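Local coordinates for dipeptidase AC. Metallo peptidase. MEROPS family M19 (Rhodobacter sphaeroides, PDB 3LY0), which probably hydrolyses dipeptides as a zinc-dependent metallodipeptidase, and binds a phosphinate mimic of L-Ala-D-Ala at a pair of zinc ions, at residues D11-F16 with H137-E142; G53-Y58 with G112-C117. One frame throughout, in Å; residues are numbered along the deposited sequence.

Interaction 1: residues D11-F16 with H137-E142; sequences DGHNDF and HMEGAE. With ZN (zinc ion), chain D; ZN (zinc ion), chain E; LY0 ((2R)-3-[(R)-[(1R)-1-aminoethyl](hydroxy)phosphoryl]-2-methylpropanoic acid), chain C.
H13, D15 and E139 meet at one zinc ion, and E139 carries on to a second. The first zinc takes H13 NE2 at 2.2 Å and E139 OE1 at 2.1 Å, while D15 grips it with both OD1 and OD2. E139 OE1 lies at the edge of the H13 ring, in its plane, and the carboxylate is turned 76° from that ring; NE2 and OE1 are close because they share the metal, not through a hydrogen bond. With E139 CG anti to the backbone N (chi1 176°) and the chain extended beyond it, the carboxylate reaches between the metals, and OE2 binds the second zinc at 2.1 Å. E139 thus bridges the two metals of a binuclear site at the C-terminal ends of strands of the TIM-barrel-like M19 fold; H212 and H233 complete the protein's share of the second zinc. Phosphinate oxygen O31 of the inhibitor bridges both zincs, and its amine N1 binds the first. Behind the metals, the H137 ring lies oblique to that of H13, planes at 85°, its CD2 4.1 Å from H13 ND1. H137 ND1 is hydrogen-bonded to S161 OG, which helps set the rotation of the ring. Replacing H137 by alanine would probably take the imidazole from beside the ND1-CE1 side of H13 and leave S161 OG without that partner. Further back, D11 OD2 accepts the backbone N of H13 at 3.0 Å in an Asx turn, the donor standing above the carboxylate plane. In a second Asx turn, spanning D15, F16 N meets N14 OD1 on a lone pair.

Interaction 2: residues G53-Y58 with G112-C117; sequences GFFAIY and GRFKVC. With LY0 ((2R)-3-[(R)-[(1R)-1-aminoethyl](hydroxy)phosphoryl]-2-methylpropanoic acid), chain C.
An edge-to-face (T-shaped) pair of phenylalanines, F55 and F114, joins strand 50-57 to strand 114-116, a buried contact where the parallel sheet packs on helix 89-109, with the F55 side chain about 10 Å from a bound zinc. The edge of F114 points at the face of F55, with planes at 74° and ring centroids 5.4 Å apart. F114 presents CE1 and CZ: CZ stands 4.0 Å above the plane of the F55 ring, offset toward its rim, and CE1 comes within 3.8 Å of F55 CE2. The contact is thus made on the CE2-CZ side of F55, not over the middle of the ring. The two side chains arrive from opposite directions. F114 has CG anti to its own backbone N (chi1 174°), whereas in F55 CG is anti to the carbonyl carbon (chi1 -74°), and these settings bring the ring ends together although the nearest CA atoms of the segments, those of F55 and V116, are 9.4 Å apart. The meeting is wholly apolar. Y58, at the far end of segment 53-58, serves the ligand pocket instead: inhibitor N1 lies over one face of its ring, 3.4 Å from Y58 CD2, and Y58 CZ packs against the methyl carbon C1 of LY0. A hydrogen bond joins Y58 OH to H65 ND1. Strands 50-57 and 114-116 are not paired directly; each runs parallel to strand 132-139, whose V132 packs on F114. The F55 ring also rests on L103 and M106 of helix 89-109, and W31 of helix 27-32 makes a second edge-to-face contact with F114.

In the fold
Interactions 1 and 2 have their centres 10 Å apart, and both reach the same parallel sheet of the barrel-like fold, through strand 132-139 in interaction 1 and strands 50-57 and 114-116 in interaction 2. Along the chain, 53-58 and 112-117 both fall between 11-16 and 137-142, so interaction 2 is nested within the loop that interaction 1 closes. Strand 132-139 runs beside both strands of interaction 2. Its end is tied to strand 50-57 by two probable backbone hydrogen bonds, I57 N to H137 O at 2.7 Å and E139 N to I57 O at 2.8 Å. A56 packs against the H13 ring. The sheet thus joins the buried aromatic pair to the zinc site; H13, D15 and E139 line the inhibitor pocket, as does Y58.

Interaction 1: residues D11-F16 with H137-E142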
loop_
_atom_site.group_PDB
_atom_site.type_symbol
_atom_site.label_atom_id
_atom_site.label_comp_id
_atom_site.label_asym_id
_atom_site.label_seq_id
_atom_site.Cartn_x
_atom_site.Cartn_y
_atom_site.Cartn_z
ATOM N N ASP A 11 2.831 4.068 7.928
ATOM C CA ASP A 11 2.650 2.895 7.080
ATOM C C ASP A 11 2.268 3.198 5.635
ATOM O O ASP A 11 1.518 4.142 5.348
ATOM C CB ASP A 11 1.581 1.989 7.670
ATOM C CG ASP A 11 1.440 0.716 6.899
ATOM O OD1 ASP A 11 2.386 -0.099 6.943
ATOM O OD2 ASP A 11 0.390 0.535 6.236
ATOM N N GLY A 12 2.737 2.343 4.735
ATOM C CA GLY A 12 2.595 2.563 3.301
ATOM C C GLY A 12 1.255 2.216 2.666
ATOM O O GLY A 12 0.976 2.688 1.568
ATOM N N HIS A 13 0.431 1.395 3.311
ATOM C CA HIS A 13 -0.804 0.943 2.671
ATOM C C HIS A 13 -1.743 0.194 3.597
ATOM O O HIS A 13 -1.375 -0.853 4.128
ATOM C CB HIS A 13 -0.485 0.011 1.493
ATOM C CG HIS A 13 -1.680 -0.313 0.657
ATOM N ND1 HIS A 13 -2.066 0.473 -0.410
ATOM C CD2 HIS A 13 -2.593 -1.315 0.737
ATOM C CE1 HIS A 13 -3.146 -0.047 -0.965
ATOM N NE2 HIS A 13 -3.491 -1.124 -0.287
ATOM N N ASN A 14 -2.965 0.699 3.757
ATOM C CA ASN A 14 -3.992 -0.100 4.423
ATOM C C ASN A 14 -5.331 0.028 3.727
ATOM O O ASN A 14 -5.574 1.008 3.020
ATOM C CB ASN A 14 -4.114 0.248 5.921
ATOM C CG ASN A 14 -4.932 1.500 6.169
ATOM O OD1 ASN A 14 -6.152 1.514 5.988
ATOM N ND2 ASN A 14 -4.263 2.563 6.602
ATOM N N ASP A 15 -6.182 -0.977 3.927
ATOM C CA ASP A 15 -7.506 -1.007 3.332
ATOM C C ASP A 15 -8.625 -0.895 4.364
ATOM O O ASP A 15 -9.706 -1.445 4.179
ATOM C CB ASP A 15 -7.668 -2.271 2.489
ATOM C CG ASP A 15 -6.757 -2.270 1.283
ATOM O OD1 ASP A 15 -6.949 -1.418 0.388
ATOM O OD2 ASP A 15 -5.832 -3.097 1.224
ATOM N N PHE A 16 -8.372 -0.165 5.445
ATOM C CA PHE A 16 -9.417 0.058 6.431
ATOM C C PHE A 16 -10.697 0.622 5.812
ATOM O O PHE A 16 -11.792 0.277 6.243
ATOM C CB PHE A 16 -8.926 0.987 7.537
ATOM C CG PHE A 16 -9.950 1.250 8.595
ATOM C CD1 PHE A 16 -10.575 2.480 8.665
ATOM C CD2 PHE A 16 -10.306 0.256 9.493
ATOM C CE1 PHE A 16 -11.528 2.735 9.636
ATOM C CE2 PHE A 16 -11.260 0.492 10.461
ATOM C CZ PHE A 16 -11.871 1.737 10.536
ATOM N N HIS A 137 -5.205 7.912 -0.705
ATOM C CA HIS A 137 -4.522 7.136 -1.728
ATOM C C HIS A 137 -5.553 6.428 -2.582
ATOM O O HIS A 137 -6.560 5.951 -2.064
ATOM C CB HIS A 137 -3.628 6.082 -1.061
ATOM C CG HIS A 137 -3.027 5.100 -2.021
ATOM N ND1 HIS A 137 -1.901 5.384 -2.763
ATOM C CD2 HIS A 137 -3.399 3.842 -2.361
ATOM C CE1 HIS A 137 -1.599 4.337 -3.512
ATOM N NE2 HIS A 137 -2.492 3.388 -3.289
ATOM N N MET A 138 -5.311 6.351 -3.889
ATOM C CA MET A 138 -6.198 5.613 -4.783
ATOM C C MET A 138 -5.443 4.402 -5.330
ATOM O O MET A 138 -4.403 4.552 -5.957
ATOM C CB MET A 138 -6.644 6.551 -5.922
ATOM C CG MET A 138 -7.602 5.967 -6.951
ATOM S SD MET A 138 -8.364 7.254 -7.996
ATOM C CE MET A 138 -9.148 8.207 -6.732
ATOM N N GLU A 139 -5.951 3.203 -5.058
ATOM C CA GLU A 139 -5.311 1.966 -5.491
ATOM C C GLU A 139 -6.056 1.475 -6.713
ATOM O O GLU A 139 -7.085 0.812 -6.588
ATOM C CB GLU A 139 -5.387 0.919 -4.380
ATOM C CG GLU A 139 -4.819 -0.443 -4.782
ATOM C CD GLU A 139 -4.670 -1.393 -3.602
ATOM O OE1 GLU A 139 -5.432 -1.272 -2.624
ATOM O OE2 GLU A 139 -3.788 -2.258 -3.644
ATOM N N GLY A 140 -5.525 1.790 -7.893
ATOM C CA GLY A 140 -6.237 1.572 -9.148
ATOM C C GLY A 140 -6.967 2.850 -9.489
ATOM O O GLY A 140 -7.664 3.420 -8.649
ATOM N N ALA A 141 -6.785 3.331 -10.712
ATOM C CA ALA A 141 -7.278 4.649 -11.079
ATOM C C ALA A 141 -8.566 4.619 -11.906
ATOM O O ALA A 141 -8.806 5.529 -12.701
ATOM C CB ALA A 141 -6.191 5.423 -11.805
ATOM N N GLU A 142 -9.397 3.602 -11.699
ATOM C CA GLU A 142 -10.637 3.479 -12.457
ATOM C C GLU A 142 -11.560 4.680 -12.308
ATOM O O GLU A 142 -12.321 4.987 -13.224
ATOM C CB GLU A 142 -11.400 2.239 -12.034
ATOM C CG GLU A 142 -10.747 0.946 -12.452
ATOM C CD GLU A 142 -9.812 0.368 -11.412
ATOM O OE1 GLU A 142 -9.482 1.042 -10.410
ATOM O OE2 GLU A 142 -9.407 -0.791 -11.614
HETATM ZN ZN ZN D . -5.274 -2.367 -0.796
HETATM ZN ZN ZN E . -2.789 -3.977 -2.973
HETATM P P LY0 C . -4.785 -5.403 -1.684
HETATM C C1 LY0 C . -7.440 -6.164 -2.100
HETATM N N1 LY0 C . -6.924 -3.785 -1.632
HETATM C C2 LY0 C . -6.568 -5.168 -1.367
HETATM C C4 LY0 C . -4.220 -7.005 -0.984
HETATM C C5 LY0 C . -3.401 -7.859 -1.911
HETATM C C6 LY0 C . -2.312 -7.090 -2.608
HETATM C C7 LY0 C . -2.960 -9.175 -1.323
HETATM O O31 LY0 C . -4.101 -4.225 -1.032
HETATM O O32 LY0 C . -4.532 -5.331 -3.227
HETATM O O61 LY0 C . -1.686 -7.654 -3.671
HETATM O O62 LY0 C . -1.996 -5.942 -2.254
#

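Interaction 2: residues G53-Y58 with G112-C117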
loop_
_atom_site.group_PDB
_atom_site.type_symbol
_atom_site.label_atom_id
_atom_site.label_comp_id
_atom_site.label_asym_id
_atom_site.label_seq_id
_atom_site.Cartn_x
_atom_site.Cartn_y
_atom_site.Cartn_z
ATOM N N GLY A 53 -0.692 6.618 8.100
ATOM C CA GLY A 53 -0.377 5.887 6.888
ATOM C C GLY A 53 -1.183 6.311 5.683
ATOM O O GLY A 53 -2.006 7.233 5.741
ATOM N N PHE A 54 -0.919 5.622 4.572
ATOM C CA PHE A 54 -1.723 5.771 3.370
ATOM C C PHE A 54 -2.994 4.937 3.533
ATOM O O PHE A 54 -2.913 3.722 3.790
ATOM C CB PHE A 54 -0.978 5.227 2.145
ATOM C CG PHE A 54 0.252 6.007 1.739
ATOM C CD1 PHE A 54 0.234 6.810 0.600
ATOM C CD2 PHE A 54 1.445 5.881 2.441
ATOM C CE1 PHE A 54 1.379 7.496 0.191
ATOM C CE2 PHE A 54 2.586 6.550 2.035
ATOM C CZ PHE A 54 2.557 7.363 0.912
ATOM N N PHE A 55 -4.141 5.587 3.353
ATOM C CA PHE A 55 -5.448 4.936 3.391
ATOM C C PHE A 55 -5.963 4.773 1.966
ATOM O O PHE A 55 -6.292 5.750 1.300
ATOM C CB PHE A 55 -6.420 5.761 4.251
ATOM C CG PHE A 55 -6.141 5.653 5.723
ATOM C CD1 PHE A 55 -6.911 4.823 6.529
ATOM C CD2 PHE A 55 -5.084 6.352 6.288
ATOM C CE1 PHE A 55 -6.629 4.691 7.892
ATOM C CE2 PHE A 55 -4.790 6.219 7.642
ATOM C CZ PHE A 55 -5.564 5.398 8.438
ATOM N N ALA A 56 -5.997 3.527 1.509
ATOM C CA ALA A 56 -6.335 3.233 0.127
ATOM C C ALA A 56 -7.822 3.272 -0.149
ATOM O O ALA A 56 -8.630 2.701 0.593
ATOM C CB ALA A 56 -5.767 1.871 -0.269
ATOM N N ILE A 57 -8.154 3.947 -1.244
ATOM C CA ILE A 57 -9.454 3.850 -1.886
ATOM C C ILE A 57 -9.277 2.825 -2.997
ATOM O O ILE A 57 -8.548 3.065 -3.957
ATOM C CB ILE A 57 -9.856 5.207 -2.481
ATOM C CG1 ILE A 57 -10.065 6.241 -1.365
ATOM C CG2 ILE A 57 -11.090 5.069 -3.379
ATOM C CD1 ILE A 57 -10.106 7.659 -1.853
ATOM N N TYR A 58 -9.926 1.676 -2.850
ATOM C CA TYR A 58 -9.783 0.570 -3.785
ATOM C C TYR A 58 -11.174 0.066 -4.126
ATOM O O TYR A 58 -11.970 -0.182 -3.229
ATOM C CB TYR A 58 -8.917 -0.536 -3.163
ATOM C CG TYR A 58 -9.350 -1.952 -3.475
ATOM C CD1 TYR A 58 -9.050 -2.547 -4.698
ATOM C CD2 TYR A 58 -10.047 -2.697 -2.537
ATOM C CE1 TYR A 58 -9.453 -3.841 -4.977
ATOM C CE2 TYR A 58 -10.439 -3.991 -2.799
ATOM C CZ TYR A 58 -10.150 -4.558 -4.019
ATOM O OH TYR A 58 -10.552 -5.857 -4.262
ATOM N N GLY A 112 -10.197 15.558 16.040
ATOM C CA GLY A 112 -8.824 16.023 16.122
ATOM C C GLY A 112 -7.761 14.966 16.376
ATOM O O GLY A 112 -6.568 15.275 16.372
ATOM N N ARG A 113 -8.180 13.725 16.609
ATOM C CA ARG A 113 -7.239 12.636 16.882
ATOM C C ARG A 113 -6.735 11.956 15.609
ATOM O O ARG A 113 -5.838 11.108 15.658
ATOM C CB ARG A 113 -7.890 11.603 17.795
ATOM C CG ARG A 113 -8.171 12.125 19.193
ATOM C CD ARG A 113 -8.776 11.040 20.050
ATOM N NE ARG A 113 -10.129 10.710 19.623
ATOM C CZ ARG A 113 -10.709 9.535 19.843
ATOM N NH1 ARG A 113 -10.044 8.579 20.477
ATOM N NH2 ARG A 113 -11.947 9.313 19.423
ATOM N N PHE A 114 -7.321 12.340 14.479
ATOM C CA PHE A 114 -6.935 11.811 13.175
ATOM C C PHE A 114 -7.000 12.971 12.205
ATOM O O PHE A 114 -7.922 13.782 12.274
ATOM C CB PHE A 114 -7.911 10.717 12.743
ATOM C CG PHE A 114 -7.683 10.199 11.333
ATOM C CD1 PHE A 114 -6.567 9.431 11.031
ATOM C CD2 PHE A 114 -8.594 10.465 10.329
ATOM C CE1 PHE A 114 -6.362 8.933 9.745
ATOM C CE2 PHE A 114 -8.398 9.969 9.034
ATOM C CZ PHE A 114 -7.278 9.208 8.748
ATOM N N LYS A 115 -6.029 13.068 11.308
ATOM C CA LYS A 115 -6.030 14.159 10.337
ATOM C C LYS A 115 -5.649 13.653 8.959
ATOM O O LYS A 115 -4.628 12.984 8.808
ATOM C CB LYS A 115 -5.051 15.265 10.758
ATOM C CG LYS A 115 -5.031 16.450 9.795
ATOM C CD LYS A 115 -3.962 17.479 10.163
ATOM C CE LYS A 115 -3.832 18.554 9.085
ATOM N NZ LYS A 115 -5.097 19.311 8.858
ATOM N N VAL A 116 -6.458 13.999 7.960
ATOM C CA VAL A 116 -6.098 13.771 6.567
ATOM C C VAL A 116 -5.078 14.834 6.174
ATOM O O VAL A 116 -5.372 16.030 6.211
ATOM C CB VAL A 116 -7.329 13.810 5.647
ATOM C CG1 VAL A 116 -6.908 13.676 4.191
ATOM C CG2 VAL A 116 -8.295 12.704 6.027
ATOM N N CYS A 117 -3.868 14.400 5.846
ATOM C CA CYS A 117 -2.782 15.323 5.548
ATOM C C CYS A 117 -2.566 15.500 4.058
ATOM O O CYS A 117 -2.671 14.542 3.281
ATOM C CB CYS A 117 -1.480 14.843 6.189
ATOM S SG CYS A 117 -1.483 14.824 8.002
HETATM P P LY0 C . -4.785 -5.403 -1.684
HETATM C C1 LY0 C . -7.440 -6.164 -2.100
HETATM N N1 LY0 C . -6.924 -3.785 -1.632
HETATM C C2 LY0 C . -6.568 -5.168 -1.367
HETATM C C4 LY0 C . -4.220 -7.005 -0.984
HETATM C C5 LY0 C . -3.401 -7.859 -1.911
HETATM C C6 LY0 C . -2.312 -7.090 -2.608
HETATM C C7 LY0 C . -2.960 -9.175 -1.323
HETATM O O31 LY0 C . -4.101 -4.225 -1.032
HETATM O O32 LY0 C . -4.532 -5.331 -3.227
HETATM O O61 LY0 C . -1.686 -7.654 -3.671
HETATM O O62 LY0 C . -1.996 -5.942 -2.254
#